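Local coordinates for protein ATP-citrate lyase beta-subunit (Chlorobium limicola, PDB 6HXJ) that is a subunit of ATP-citrate lyase, which probably uses ATP to cleave citrate with coenzyme A into acetyl-CoA and oxaloacetate, releasing ADP and phosphate, at residues M10-K15 and A219-K224; A103-S108 and L192-S197; G258-L263 and L310-H315; I316-A321 and I353-G358. All coordinates share one frame; numbering follows the deposited sequence.

Contact 1: residues M10-K15 and A219-K224; sequences MKLFNK and ADWDFK
In the ATP-grasp region, helix 6-15 is clipped to the loop after strand 200-210 by two lysines, Lys11 and Lys15, that reach for the acids Asp220 and Asp222. The lysines sit one helical turn apart and serve separate carboxylates. Lys11 crosses Asp222 at about a right angle, and its NZ meets OD1 of Asp222 at 2.9 Å, on the syn side and 19° out of the carboxylate plane. Lys11 CE lies 3.8 Å from Asp220 O. Lys15 and Asp220 approach from opposite directions: Lys15 NZ stands 2.8 Å from Asp220 OD2, but well above the carboxylate plane, 52° out of it. With CG anti to the backbone N (chi1 172°) and an extended chain beyond, Lys15 spans the gap to the loop. Its ammonium also forms a salt bridge with Glu182, so two carboxylates share this charge. Beneath the ionic pairs, Leu12 CD1 comes obliquely to the Trp221 ring, 4.2 Å from NE1, and Leu12 CD2 is 4.2 Å from Asp220 OD2. The indole N-H is taken by Glu182; Phe223 CZ lies 3.6 Å above one face of the Trp221 ring, offset toward its rim, and His218 stacks with the ring as well. Trp221 and Asp222 are the centres of successive inverse gamma turns, each closed by a weak bond, which sharply kink the acidic loop. The result is typical of an amphipathic helix on a domain surface: lysines at the solvent margin pair with a loop, while leucine faces inward to the sheet residue Met208.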
loop_
_atom_site.group_PDB
_atom_site.type_symbol
_atom_site.label_atom_id
_atom_site.label_comp_id
_atom_site.label_asym_id
_atom_site.label_seq_id
_atom_site.Cartn_x
_atom_site.Cartn_y
_atom_site.Cartn_z
ATOM N N MET A 10 -28.516 -60.020 12.353
ATOM C CA MET A 10 -29.567 -60.023 13.366
ATOM C C MET A 10 -29.925 -58.621 13.808
ATOM O O MET A 10 -31.102 -58.314 13.938
ATOM C CB MET A 10 -29.164 -60.888 14.545
ATOM C CG MET A 10 -29.049 -62.324 14.168
ATOM S SD MET A 10 -29.225 -63.519 15.487
ATOM C CE MET A 10 -28.107 -64.788 14.861
ATOM N N LYS A 11 -28.930 -57.749 13.973
ATOM C CA LYS A 11 -29.169 -56.366 14.354
ATOM C C LYS A 11 -30.113 -55.680 13.360
ATOM O O LYS A 11 -31.040 -54.988 13.783
ATOM C CB LYS A 11 -27.836 -55.612 14.486
ATOM C CG LYS A 11 -27.986 -54.105 14.620
ATOM C CD LYS A 11 -26.753 -53.442 15.201
ATOM C CE LYS A 11 -26.571 -52.049 14.637
ATOM N NZ LYS A 11 -25.864 -51.158 15.595
ATOM N N LEU A 12 -29.895 -55.904 12.047
ATOM C CA LEU A 12 -30.722 -55.318 10.982
ATOM C C LEU A 12 -32.070 -55.947 10.951
ATOM O O LEU A 12 -33.044 -55.291 10.624
ATOM C CB LEU A 12 -30.051 -55.475 9.636
ATOM C CG LEU A 12 -28.617 -54.983 9.605
ATOM C CD1 LEU A 12 -28.184 -54.719 8.196
ATOM C CD2 LEU A 12 -28.446 -53.714 10.446
ATOM N N PHE A 13 -32.139 -57.224 11.281
ATOM C CA PHE A 13 -33.417 -57.900 11.356
ATOM C C PHE A 13 -34.201 -57.219 12.435
ATOM O O PHE A 13 -35.298 -56.744 12.172
ATOM C CB PHE A 13 -33.224 -59.357 11.716
ATOM C CG PHE A 13 -32.789 -60.202 10.565
ATOM C CD1 PHE A 13 -32.580 -59.642 9.314
ATOM C CD2 PHE A 13 -32.598 -61.563 10.721
ATOM C CE1 PHE A 13 -32.169 -60.429 8.242
ATOM C CE2 PHE A 13 -32.206 -62.352 9.649
ATOM C CZ PHE A 13 -31.989 -61.784 8.416
ATOM N N ASN A 14 -33.599 -57.106 13.627
ATOM C CA ASN A 14 -34.151 -56.442 14.790
ATOM C C ASN A 14 -34.679 -55.076 14.417
ATOM O O ASN A 14 -35.831 -54.765 14.695
ATOM C CB ASN A 14 -33.061 -56.301 15.815
ATOM C CG ASN A 14 -33.460 -56.746 17.160
ATOM O OD1 ASN A 14 -34.023 -57.822 17.353
ATOM N ND2 ASN A 14 -33.307 -55.840 18.107
ATOM N N LYS A 15 -33.851 -54.284 13.739
ATOM C CA LYS A 15 -34.198 -52.951 13.268
ATOM C C LYS A 15 -35.518 -52.935 12.472
ATOM O O LYS A 15 -36.360 -52.072 12.701
ATOM C CB LYS A 15 -33.036 -52.411 12.425
ATOM C CG LYS A 15 -33.332 -51.124 11.709
ATOM C CD LYS A 15 -32.054 -50.434 11.317
ATOM C CE LYS A 15 -32.289 -49.570 10.117
ATOM N NZ LYS A 15 -31.042 -48.893 9.674
ATOM N N ALA A 219 -25.168 -44.913 8.274
ATOM C CA ALA A 219 -24.370 -44.529 9.437
ATOM C C ALA A 219 -24.478 -45.559 10.593
ATOM O O ALA A 219 -23.643 -45.556 11.503
ATOM C CB ALA A 219 -24.792 -43.161 9.913
ATOM N N ASP A 220 -25.474 -46.459 10.514
ATOM C CA ASP A 220 -25.695 -47.508 11.500
ATOM C C ASP A 220 -24.903 -48.796 11.212
ATOM O O ASP A 220 -24.986 -49.741 12.003
ATOM C CB ASP A 220 -27.205 -47.784 11.652
ATOM C CG ASP A 220 -27.873 -48.610 10.561
ATOM O OD1 ASP A 220 -27.648 -48.313 9.360
ATOM O OD2 ASP A 220 -28.660 -49.520 10.908
ATOM N N TRP A 221 -24.129 -48.829 10.111
ATOM C CA TRP A 221 -23.335 -49.984 9.701
ATOM C C TRP A 221 -22.013 -50.055 10.440
ATOM O O TRP A 221 -20.943 -49.885 9.840
ATOM C CB TRP A 221 -23.127 -50.003 8.178
ATOM C CG TRP A 221 -24.287 -50.518 7.365
ATOM C CD1 TRP A 221 -25.568 -50.745 7.792
ATOM C CD2 TRP A 221 -24.269 -50.834 5.969
ATOM N NE1 TRP A 221 -26.337 -51.213 6.756
ATOM C CE2 TRP A 221 -25.570 -51.264 5.618
ATOM C CE3 TRP A 221 -23.278 -50.813 4.979
ATOM C CZ2 TRP A 221 -25.903 -51.654 4.312
ATOM C CZ3 TRP A 221 -23.612 -51.194 3.688
ATOM C CH2 TRP A 221 -24.906 -51.617 3.367
ATOM N N ASP A 222 -22.082 -50.322 11.739
ATOM C CA ASP A 222 -20.894 -50.482 12.574
ATOM C C ASP A 222 -20.388 -51.931 12.472
ATOM O O ASP A 222 -20.437 -52.681 13.443
ATOM C CB ASP A 222 -21.146 -50.024 14.036
ATOM C CG ASP A 222 -22.351 -50.595 14.788
ATOM O OD1 ASP A 222 -23.338 -51.000 14.130
ATOM O OD2 ASP A 222 -22.304 -50.638 16.040
ATOM N N PHE A 223 -19.960 -52.337 11.263
ATOM C CA PHE A 223 -19.428 -53.666 10.932
ATOM C C PHE A 223 -18.598 -53.618 9.637
ATOM O O PHE A 223 -18.765 -52.706 8.821
ATOM C CB PHE A 223 -20.545 -54.732 10.799
ATOM C CG PHE A 223 -21.578 -54.472 9.721
ATOM C CD1 PHE A 223 -21.321 -54.795 8.389
ATOM C CD2 PHE A 223 -22.807 -53.915 10.036
ATOM C CE1 PHE A 223 -22.255 -54.513 7.392
ATOM C CE2 PHE A 223 -23.754 -53.672 9.039
ATOM C CZ PHE A 223 -23.476 -53.982 7.726
ATOM N N LYS A 224 -17.750 -54.632 9.438
ATOM C CA LYS A 224 -16.908 -54.799 8.256
ATOM C C LYS A 224 -17.313 -56.106 7.565
ATOM O O LYS A 224 -17.821 -57.017 8.231
ATOM C CB LYS A 224 -15.419 -54.822 8.646
ATOM C CG LYS A 224 -14.771 -53.431 8.722
ATOM C CD LYS A 224 -13.432 -53.449 9.477
ATOM C CE LYS A 224 -13.135 -52.120 10.140
ATOM N NZ LYS A 224 -11.949 -52.186 11.035
#

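Contact 2: residues A103-S108 and L192-S197; sequences AEFYVS and LVIRKS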
loop_
_atom_site.group_PDB
_atom_site.type_symbol
_atom_site.label_atom_id
_atom_site.label_comp_id
_atom_site.label_asym_id
_atom_site.label_seq_id
_atom_site.Cartn_x
_atom_site.Cartn_y
_atom_site.Cartn_z
ATOM N N ALA A 103 -42.043 -76.230 14.123
ATOM C CA ALA A 103 -41.853 -76.302 12.674
ATOM C C ALA A 103 -40.762 -75.344 12.151
ATOM O O ALA A 103 -40.465 -74.328 12.786
ATOM C CB ALA A 103 -43.177 -76.058 11.962
ATOM N N GLU A 104 -40.169 -75.689 10.989
ATOM C CA GLU A 104 -39.111 -74.929 10.308
ATOM C C GLU A 104 -39.538 -74.536 8.891
ATOM O O GLU A 104 -40.172 -75.340 8.196
ATOM C CB GLU A 104 -37.816 -75.746 10.249
ATOM C CG GLU A 104 -37.307 -76.194 11.614
ATOM C CD GLU A 104 -36.013 -76.991 11.664
ATOM O OE1 GLU A 104 -35.730 -77.751 10.708
ATOM O OE2 GLU A 104 -35.310 -76.899 12.697
ATOM N N PHE A 105 -39.183 -73.306 8.465
ATOM C CA PHE A 105 -39.531 -72.788 7.155
ATOM C C PHE A 105 -38.304 -72.158 6.494
ATOM O O PHE A 105 -37.308 -71.830 7.156
ATOM C CB PHE A 105 -40.652 -71.732 7.264
ATOM C CG PHE A 105 -41.854 -72.039 8.112
ATOM C CD1 PHE A 105 -42.572 -73.221 7.935
ATOM C CD2 PHE A 105 -42.329 -71.111 9.028
ATOM C CE1 PHE A 105 -43.687 -73.514 8.731
ATOM C CE2 PHE A 105 -43.463 -71.383 9.799
ATOM C CZ PHE A 105 -44.136 -72.586 9.645
ATOM N N TYR A 106 -38.393 -71.958 5.180
ATOM C CA TYR A 106 -37.339 -71.303 4.423
ATOM C C TYR A 106 -37.863 -70.015 3.808
ATOM O O TYR A 106 -38.970 -69.988 3.270
ATOM C CB TYR A 106 -36.782 -72.254 3.349
ATOM C CG TYR A 106 -35.776 -71.636 2.404
ATOM C CD1 TYR A 106 -34.475 -71.377 2.815
ATOM C CD2 TYR A 106 -36.109 -71.358 1.082
ATOM C CE1 TYR A 106 -33.540 -70.814 1.946
ATOM C CE2 TYR A 106 -35.186 -70.784 0.203
ATOM C CZ TYR A 106 -33.898 -70.520 0.639
ATOM O OH TYR A 106 -32.967 -69.982 -0.224
ATOM N N VAL A 107 -37.085 -68.942 3.971
ATOM C CA VAL A 107 -37.324 -67.606 3.417
ATOM C C VAL A 107 -35.998 -67.098 2.887
ATOM O O VAL A 107 -34.988 -67.194 3.566
ATOM C CB VAL A 107 -37.916 -66.540 4.385
ATOM C CG1 VAL A 107 -37.991 -65.182 3.701
ATOM C CG2 VAL A 107 -39.269 -66.939 4.954
ATOM N N SER A 108 -36.002 -66.545 1.690
ATOM C CA SER A 108 -34.844 -65.907 1.099
ATOM C C SER A 108 -35.318 -64.904 0.095
ATOM O O SER A 108 -36.286 -65.147 -0.632
ATOM C CB SER A 108 -33.901 -66.907 0.439
ATOM O OG SER A 108 -34.435 -67.431 -0.764
ATOM N N LEU A 192 -36.655 -70.514 9.553
ATOM C CA LEU A 192 -37.524 -69.519 10.157
ATOM C C LEU A 192 -38.464 -70.443 10.967
ATOM O O LEU A 192 -39.306 -71.162 10.404
ATOM C CB LEU A 192 -38.288 -68.663 9.111
ATOM C CG LEU A 192 -39.408 -67.760 9.695
ATOM C CD1 LEU A 192 -38.839 -66.560 10.437
ATOM C CD2 LEU A 192 -40.435 -67.368 8.650
ATOM N N VAL A 193 -38.219 -70.516 12.268
ATOM C CA VAL A 193 -38.964 -71.425 13.122
ATOM C C VAL A 193 -40.195 -70.773 13.744
ATOM O O VAL A 193 -40.241 -69.554 13.924
ATOM C CB VAL A 193 -38.065 -72.116 14.184
ATOM C CG1 VAL A 193 -36.906 -72.854 13.525
ATOM C CG2 VAL A 193 -37.567 -71.129 15.235
ATOM N N ILE A 194 -41.193 -71.615 14.054
ATOM C CA ILE A 194 -42.442 -71.244 14.719
ATOM C C ILE A 194 -42.622 -72.079 15.989
ATOM O O ILE A 194 -42.430 -73.301 15.972
ATOM C CB ILE A 194 -43.691 -71.322 13.773
ATOM C CG1 ILE A 194 -45.027 -70.968 14.480
ATOM C CG2 ILE A 194 -43.832 -72.701 13.139
ATOM C CD1 ILE A 194 -45.215 -69.613 14.941
ATOM N N ARG A 195 -43.002 -71.400 17.081
ATOM C CA ARG A 195 -43.331 -72.012 18.362
ATOM C C ARG A 195 -44.848 -71.843 18.512
ATOM O O ARG A 195 -45.332 -70.844 19.054
ATOM C CB ARG A 195 -42.540 -71.347 19.497
ATOM C CG ARG A 195 -42.726 -72.016 20.872
ATOM C CD ARG A 195 -41.644 -71.622 21.869
ATOM N NE ARG A 195 -41.824 -70.266 22.402
ATOM C CZ ARG A 195 -40.990 -69.677 23.256
ATOM N NH1 ARG A 195 -41.233 -68.446 23.688
ATOM N NH2 ARG A 195 -39.909 -70.316 23.688
ATOM N N LYS A 196 -45.584 -72.804 17.932
ATOM C CA LYS A 196 -47.042 -72.837 17.829
ATOM C C LYS A 196 -47.786 -72.538 19.142
ATOM O O LYS A 196 -48.717 -71.726 19.108
ATOM C CB LYS A 196 -47.524 -74.154 17.205
ATOM C CG LYS A 196 -47.166 -74.243 15.727
ATOM C CD LYS A 196 -47.672 -75.491 15.050
ATOM C CE LYS A 196 -47.063 -75.536 13.671
ATOM N NZ LYS A 196 -47.851 -76.350 12.720
ATOM N N SER A 197 -47.316 -73.086 20.289
ATOM C CA SER A 197 -47.915 -72.866 21.619
ATOM C C SER A 197 -48.378 -71.422 21.858
ATOM O O SER A 197 -49.524 -71.210 22.255
ATOM C CB SER A 197 -46.973 -73.322 22.734
ATOM O OG SER A 197 -45.635 -72.883 22.554
#
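Phe105 and Leu192 form a hydrogen-bonded pair of antiparallel strands 104-112 and 184-195, whose local axes run at 144° to each other. Phe105 leaves its strand with CG anti to the carbonyl carbon (chi1 -47°), which carries the ring toward the neighbouring strand. Phe105 CB lies 3.5 Å from Leu192 O, and Phe105 CD2 comes to 3.3 Å from that same oxygen, so the near side of the ring runs past the carbonyl obliquely. Further out, Phe105 CE2 reaches Ile194 CG2 at 3.6 Å, and the tip, Phe105 CZ, touches that methyl at 3.5 Å. Beyond the two strands, Phe160 meets the ring edge-to-face and Phe201 of strand 200-210 packs on it. An alanine in place of Phe105 would probably open a gap beside Leu192 O, leaving the Ile194 methyl and the Phe160 ring without their aromatic partner. On the same face Val107 CG2 packs on Leu192 CD2, 3.9 Å away. The other face carries Glu104 and Val193, lying side by side in a non-hydrogen-bonded pair, with Glu104 CG against Val193 CG1. The backbone ladder is uneven. Leu192 N donates to Phe105 O at 2.8 Å and nearly straight (169°), whereas the return bond from Phe105 N to Leu192 O is weak; Ile194 N then reaches Ala103 O at 3.1 Å. Since strand 200-210 flanks 184-195 on its other side and 115-121 flanks 104-112, this pairing belongs to the interior of the antiparallel sheet of the ATP-grasp fold.

Contact 3: residues G258-L263 and L310-H315; sequences GGEIAL and LPNIKH
Backbone bonds come first: Lys314 N donates to Glu260 O at 2.8 Å, in the carbonyl plane, and Ala262 N donates to His315 O at 3.2 Å. Between them they bracket the parallel bridge of Ile261 with His315, where strands 261-266 and 315-318 begin to run together. Ile313 CA adds a C-H...O contact to Glu260 O. The apolar contact is made by Ile313: its CG1 takes the place between the backbone N and the carbonyl carbon (chi1 63°), and Ile313 CD1 ends 3.9 Å from Ala262 CB. A ring-edge contact is separate from this, with Ile261 CG1 near the plane of the His315 imidazole, 4.2 Å from His315 CD2. The aliphatic parts of two charged side chains also meet: Glu260 and Lys314 lie side by side, pointing the same way, with Glu260 CB 3.8 Å from Lys314 CD. Their charged ends do not close, as Glu260 OE2 stays 4.7 Å from Lys314 NZ. Cutting Glu260 back to an alanine would keep CB but is likely to leave the lysine chain less covered and its ammonium without this opposite charge. The chemistry implies that main-chain bonds and small apolar contacts set the register here, while the Glu260-Lys314 pair probably adds a weak electrostatic attraction without closing a salt bridge.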
loop_
_atom_site.group_PDB
_atom_site.type_symbol
_atom_site.label_atom_id
_atom_site.label_comp_id
_atom_site.label_asym_id
_atom_site.label_seq_id
_atom_site.Cartn_x
_atom_site.Cartn_y
_atom_site.Cartn_z
ATOM N N GLY A 258 2.258 -71.485 -1.842
ATOM C CA GLY A 258 3.278 -71.980 -2.756
ATOM C C GLY A 258 3.342 -71.122 -3.999
ATOM O O GLY A 258 3.263 -69.890 -3.909
ATOM N N GLY A 259 3.485 -71.769 -5.148
ATOM C CA GLY A 259 3.535 -71.103 -6.443
ATOM C C GLY A 259 4.882 -70.521 -6.799
ATOM O O GLY A 259 5.457 -69.750 -6.032
ATOM N N GLU A 260 5.381 -70.888 -7.982
ATOM C CA GLU A 260 6.670 -70.445 -8.511
ATOM C C GLU A 260 6.565 -69.137 -9.314
ATOM O O GLU A 260 7.574 -68.449 -9.480
ATOM C CB GLU A 260 7.321 -71.553 -9.374
ATOM C CG GLU A 260 7.108 -72.992 -8.905
ATOM C CD GLU A 260 7.569 -73.341 -7.499
ATOM O OE1 GLU A 260 6.699 -73.660 -6.654
ATOM O OE2 GLU A 260 8.794 -73.290 -7.239
ATOM N N ILE A 261 5.371 -68.808 -9.843
ATOM C CA ILE A 261 5.225 -67.610 -10.673
ATOM C C ILE A 261 4.453 -66.484 -9.945
ATOM O O ILE A 261 3.249 -66.594 -9.690
ATOM C CB ILE A 261 4.636 -67.934 -12.081
ATOM C CG1 ILE A 261 5.433 -69.036 -12.792
ATOM C CG2 ILE A 261 4.597 -66.695 -12.960
ATOM C CD1 ILE A 261 4.687 -70.328 -12.950
ATOM N N ALA A 262 5.149 -65.370 -9.693
ATOM C CA ALA A 262 4.584 -64.194 -9.025
ATOM C C ALA A 262 4.067 -63.106 -9.977
ATOM O O ALA A 262 4.795 -62.615 -10.836
ATOM C CB ALA A 262 5.593 -63.617 -8.034
ATOM N N LEU A 263 2.810 -62.739 -9.809
ATOM C CA LEU A 263 2.193 -61.725 -10.653
ATOM C C LEU A 263 2.226 -60.338 -10.013
ATOM O O LEU A 263 1.883 -60.200 -8.840
ATOM C CB LEU A 263 0.726 -62.104 -10.999
ATOM C CG LEU A 263 0.423 -63.519 -11.484
ATOM C CD1 LEU A 263 -1.075 -63.773 -11.477
ATOM C CD2 LEU A 263 1.052 -63.776 -12.853
ATOM N N LEU A 310 7.920 -62.737 -1.193
ATOM C CA LEU A 310 7.301 -64.074 -1.363
ATOM C C LEU A 310 8.296 -65.262 -1.469
ATOM O O LEU A 310 9.321 -65.146 -2.156
ATOM C CB LEU A 310 6.326 -64.092 -2.562
ATOM C CG LEU A 310 5.016 -63.327 -2.388
ATOM C CD1 LEU A 310 4.343 -63.109 -3.720
ATOM C CD2 LEU A 310 4.050 -64.055 -1.484
ATOM N N PRO A 311 7.977 -66.397 -0.777
ATOM C CA PRO A 311 8.884 -67.550 -0.796
ATOM C C PRO A 311 8.844 -68.372 -2.080
ATOM O O PRO A 311 7.775 -68.570 -2.686
ATOM C CB PRO A 311 8.428 -68.378 0.408
ATOM C CG PRO A 311 6.983 -68.086 0.546
ATOM C CD PRO A 311 6.802 -66.659 0.090
ATOM N N ASN A 312 10.032 -68.897 -2.445
ATOM C CA ASN A 312 10.326 -69.762 -3.594
ATOM C C ASN A 312 9.648 -69.303 -4.916
ATOM O O ASN A 312 8.920 -70.049 -5.588
ATOM C CB ASN A 312 10.066 -71.266 -3.290
ATOM C CG ASN A 312 8.824 -71.585 -2.476
ATOM O OD1 ASN A 312 7.685 -71.595 -2.984
ATOM N ND2 ASN A 312 9.028 -71.863 -1.186
ATOM N N ILE A 313 9.922 -68.069 -5.291
ATOM C CA ILE A 313 9.396 -67.557 -6.550
ATOM C C ILE A 313 10.511 -67.565 -7.605
ATOM O O ILE A 313 11.628 -67.115 -7.342
ATOM C CB ILE A 313 8.641 -66.210 -6.413
ATOM C CG1 ILE A 313 9.541 -65.058 -5.932
ATOM C CG2 ILE A 313 7.423 -66.378 -5.515
ATOM C CD1 ILE A 313 8.989 -63.681 -6.205
ATOM N N LYS A 314 10.223 -68.108 -8.786
ATOM C CA LYS A 314 11.230 -68.215 -9.844
ATOM C C LYS A 314 11.188 -67.057 -10.854
ATOM O O LYS A 314 12.252 -66.581 -11.249
ATOM C CB LYS A 314 11.163 -69.592 -10.548
ATOM C CG LYS A 314 11.797 -70.719 -9.731
ATOM C CD LYS A 314 11.019 -72.041 -9.809
ATOM C CE LYS A 314 11.823 -73.200 -10.367
ATOM N NZ LYS A 314 12.888 -73.671 -9.436
ATOM N N HIS A 315 9.975 -66.623 -11.294
ATOM C CA HIS A 315 9.769 -65.533 -12.268
ATOM C C HIS A 315 8.865 -64.484 -11.665
ATOM O O HIS A 315 8.047 -64.807 -10.805
ATOM C CB HIS A 315 9.108 -66.057 -13.578
ATOM C CG HIS A 315 9.769 -67.273 -14.139
ATOM N ND1 HIS A 315 10.920 -67.177 -14.905
ATOM C CD2 HIS A 315 9.477 -68.583 -13.947
ATOM C CE1 HIS A 315 11.267 -68.424 -15.190
ATOM N NE2 HIS A 315 10.429 -69.304 -14.637
#

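Contact 4: residues I316-A321 and I353-G358; sequences IIVGGA and IWVRRG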
loop_
_atom_site.group_PDB
_atom_site.type_symbol
_atom_site.label_atom_id
_atom_site.label_comp_id
_atom_site.label_asym_id
_atom_site.label_seq_id
_atom_site.Cartn_x
_atom_site.Cartn_y
_atom_site.Cartn_z
ATOM N N ILE A 316 8.973 -63.238 -12.149
ATOM C CA ILE A 316 8.055 -62.144 -11.783
ATOM C C ILE A 316 7.385 -61.701 -13.097
ATOM O O ILE A 316 8.090 -61.433 -14.074
ATOM C CB ILE A 316 8.692 -60.915 -11.034
ATOM C CG1 ILE A 316 9.539 -61.308 -9.794
ATOM C CG2 ILE A 316 7.617 -59.853 -10.647
ATOM C CD1 ILE A 316 10.477 -60.216 -9.326
ATOM N N ILE A 317 6.027 -61.673 -13.118
ATOM C CA ILE A 317 5.277 -61.237 -14.283
ATOM C C ILE A 317 4.752 -59.839 -14.029
ATOM O O ILE A 317 3.775 -59.650 -13.300
ATOM C CB ILE A 317 4.172 -62.239 -14.762
ATOM C CG1 ILE A 317 4.699 -63.686 -14.968
ATOM C CG2 ILE A 317 3.443 -61.739 -16.017
ATOM C CD1 ILE A 317 5.875 -63.901 -15.911
ATOM N N VAL A 318 5.446 -58.855 -14.618
ATOM C CA VAL A 318 5.105 -57.442 -14.532
ATOM C C VAL A 318 4.375 -57.149 -15.835
ATOM O O VAL A 318 4.963 -56.641 -16.794
ATOM C CB VAL A 318 6.361 -56.538 -14.297
ATOM C CG1 VAL A 318 5.960 -55.087 -14.064
ATOM C CG2 VAL A 318 7.193 -57.041 -13.124
ATOM N N GLY A 319 3.119 -57.572 -15.899
ATOM C CA GLY A 319 2.296 -57.419 -17.091
ATOM C C GLY A 319 1.155 -56.440 -16.973
ATOM O O GLY A 319 0.928 -55.812 -15.934
ATOM N N GLY A 320 0.423 -56.340 -18.052
ATOM C CA GLY A 320 -0.744 -55.496 -18.126
ATOM C C GLY A 320 -1.096 -55.223 -19.560
ATOM O O GLY A 320 -0.344 -55.552 -20.490
ATOM N N ALA A 321 -2.260 -54.612 -19.745
ATOM C CA ALA A 321 -2.740 -54.242 -21.067
ATOM C C ALA A 321 -2.176 -52.863 -21.408
ATOM O O ALA A 321 -1.179 -52.438 -20.806
ATOM C CB ALA A 321 -4.262 -54.218 -21.068
ATOM N N ILE A 353 12.768 -61.376 -14.229
ATOM C CA ILE A 353 11.612 -60.478 -14.268
ATOM C C ILE A 353 11.168 -60.390 -15.731
ATOM O O ILE A 353 12.013 -60.252 -16.618
ATOM C CB ILE A 353 11.934 -59.075 -13.629
ATOM C CG1 ILE A 353 12.337 -59.224 -12.134
ATOM C CG2 ILE A 353 10.755 -58.104 -13.762
ATOM C CD1 ILE A 353 13.028 -58.050 -11.482
ATOM N N TRP A 354 9.839 -60.504 -15.978
ATOM C CA TRP A 354 9.222 -60.426 -17.307
ATOM C C TRP A 354 8.294 -59.223 -17.347
ATOM O O TRP A 354 7.317 -59.167 -16.598
ATOM C CB TRP A 354 8.471 -61.726 -17.647
ATOM C CG TRP A 354 9.320 -62.959 -17.539
ATOM C CD1 TRP A 354 9.517 -63.736 -16.433
ATOM C CD2 TRP A 354 10.137 -63.514 -18.569
ATOM N NE1 TRP A 354 10.384 -64.760 -16.720
ATOM C CE2 TRP A 354 10.777 -64.655 -18.028
ATOM C CE3 TRP A 354 10.360 -63.184 -19.921
ATOM C CZ2 TRP A 354 11.640 -65.459 -18.785
ATOM C CZ3 TRP A 354 11.215 -63.978 -20.670
ATOM C CH2 TRP A 354 11.843 -65.104 -20.104
ATOM N N VAL A 355 8.628 -58.241 -18.188
ATOM C CA VAL A 355 7.880 -57.001 -18.320
ATOM C C VAL A 355 7.216 -56.909 -19.693
ATOM O O VAL A 355 7.870 -57.122 -20.720
ATOM C CB VAL A 355 8.767 -55.751 -18.010
ATOM C CG1 VAL A 355 7.957 -54.459 -18.047
ATOM C CG2 VAL A 355 9.456 -55.886 -16.664
ATOM N N ARG A 356 5.916 -56.608 -19.698
ATOM C CA ARG A 356 5.122 -56.346 -20.903
ATOM C C ARG A 356 4.075 -55.327 -20.491
ATOM O O ARG A 356 3.243 -55.608 -19.624
ATOM C CB ARG A 356 4.491 -57.617 -21.518
ATOM C CG ARG A 356 3.877 -57.400 -22.901
ATOM C CD ARG A 356 2.435 -56.938 -22.807
ATOM N NE ARG A 356 1.829 -56.738 -24.118
ATOM C CZ ARG A 356 0.700 -56.075 -24.331
ATOM N NH1 ARG A 356 0.043 -55.519 -23.313
ATOM N NH2 ARG A 356 0.225 -55.945 -25.562
ATOM N N ARG A 357 4.130 -54.139 -21.083
ATOM C CA ARG A 357 3.232 -53.067 -20.717
ATOM C C ARG A 357 3.053 -52.022 -21.839
ATOM O O ARG A 357 3.898 -51.863 -22.726
ATOM C CB ARG A 357 3.741 -52.413 -19.415
ATOM C CG ARG A 357 2.836 -51.372 -18.749
ATOM C CD ARG A 357 1.525 -51.922 -18.231
ATOM N NE ARG A 357 0.872 -50.975 -17.326
ATOM C CZ ARG A 357 -0.430 -50.695 -17.329
ATOM N NH1 ARG A 357 -1.245 -51.292 -18.196
ATOM N NH2 ARG A 357 -0.933 -49.824 -16.456
ATOM N N GLY A 358 1.920 -51.335 -21.773
ATOM C CA GLY A 358 1.544 -50.205 -22.615
ATOM C C GLY A 358 0.770 -49.197 -21.790
ATOM O O GLY A 358 0.265 -49.543 -20.712
#
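Gly320 O and Ala321 O each receive an arginine N-H from the opposite segment. Arg356 NH1 reaches Gly320 O at 2.8 Å, within the plane of both the carbonyl and the guanidinium. Arg357 NH1 meets Ala321 O at 2.9 Å but from above, 54° out of the carbonyl plane. Both side chains leave with CG anti to the backbone N and bend at chi2, Arg356 at -88° and Arg357 at 65°. Arg356 ends strand 352-356 and Arg357 follows it; the strand runs parallel to 315-318, joined through helix 328-344 in a beta-alpha-beta unit of the citrate-binding region. Here Trp354 N donates to Ile316 O, Trp354 O accepts from Val318 N at 2.7 Å, and Arg356 N donates to Val318 O. Ile316 CD1 packs alongside Ile353 CG1 at 3.5 Å, toward Phe339 of the helix; on the other face Ile317 CD1 lies 3.7 Å from Trp354 CD1. Farther out, His380 stacks on Trp354. Arg384 O and Met386 O hold the Arg356 guanidinium, whose NH1 also forms a salt bridge with an acidic side chain of another chain. Arg357 NH1 donates to a bound citrate, probably from the crystallisation liquor though the same compound as the likely substrate.

Overall arrangement
Contact 4 is wholly buried, while contacts 1, 2 and 3 each mix buried and exposed residues. Contacts 1 and 2 belong to the ATP-grasp region, contact 2 nested within the chain loop that contact 1 closes, yet their nearest atoms are about 8 Å apart. Contacts 3 and 4 lie on the opposite side of the chain's centre and meet in one mixed sheet: strand 315-318 serves both, and Ala262 O probably accepts a hydrogen bond from Ile317 N, 2.8 Å away. Chemistry follows place. Contact 1, partly exposed, relies on salt bridges at its margin, contact 2 on an antiparallel ladder, contact 3 on one parallel bridge where two strands begin, and contact 4 adds buried arginines beyond its ladder.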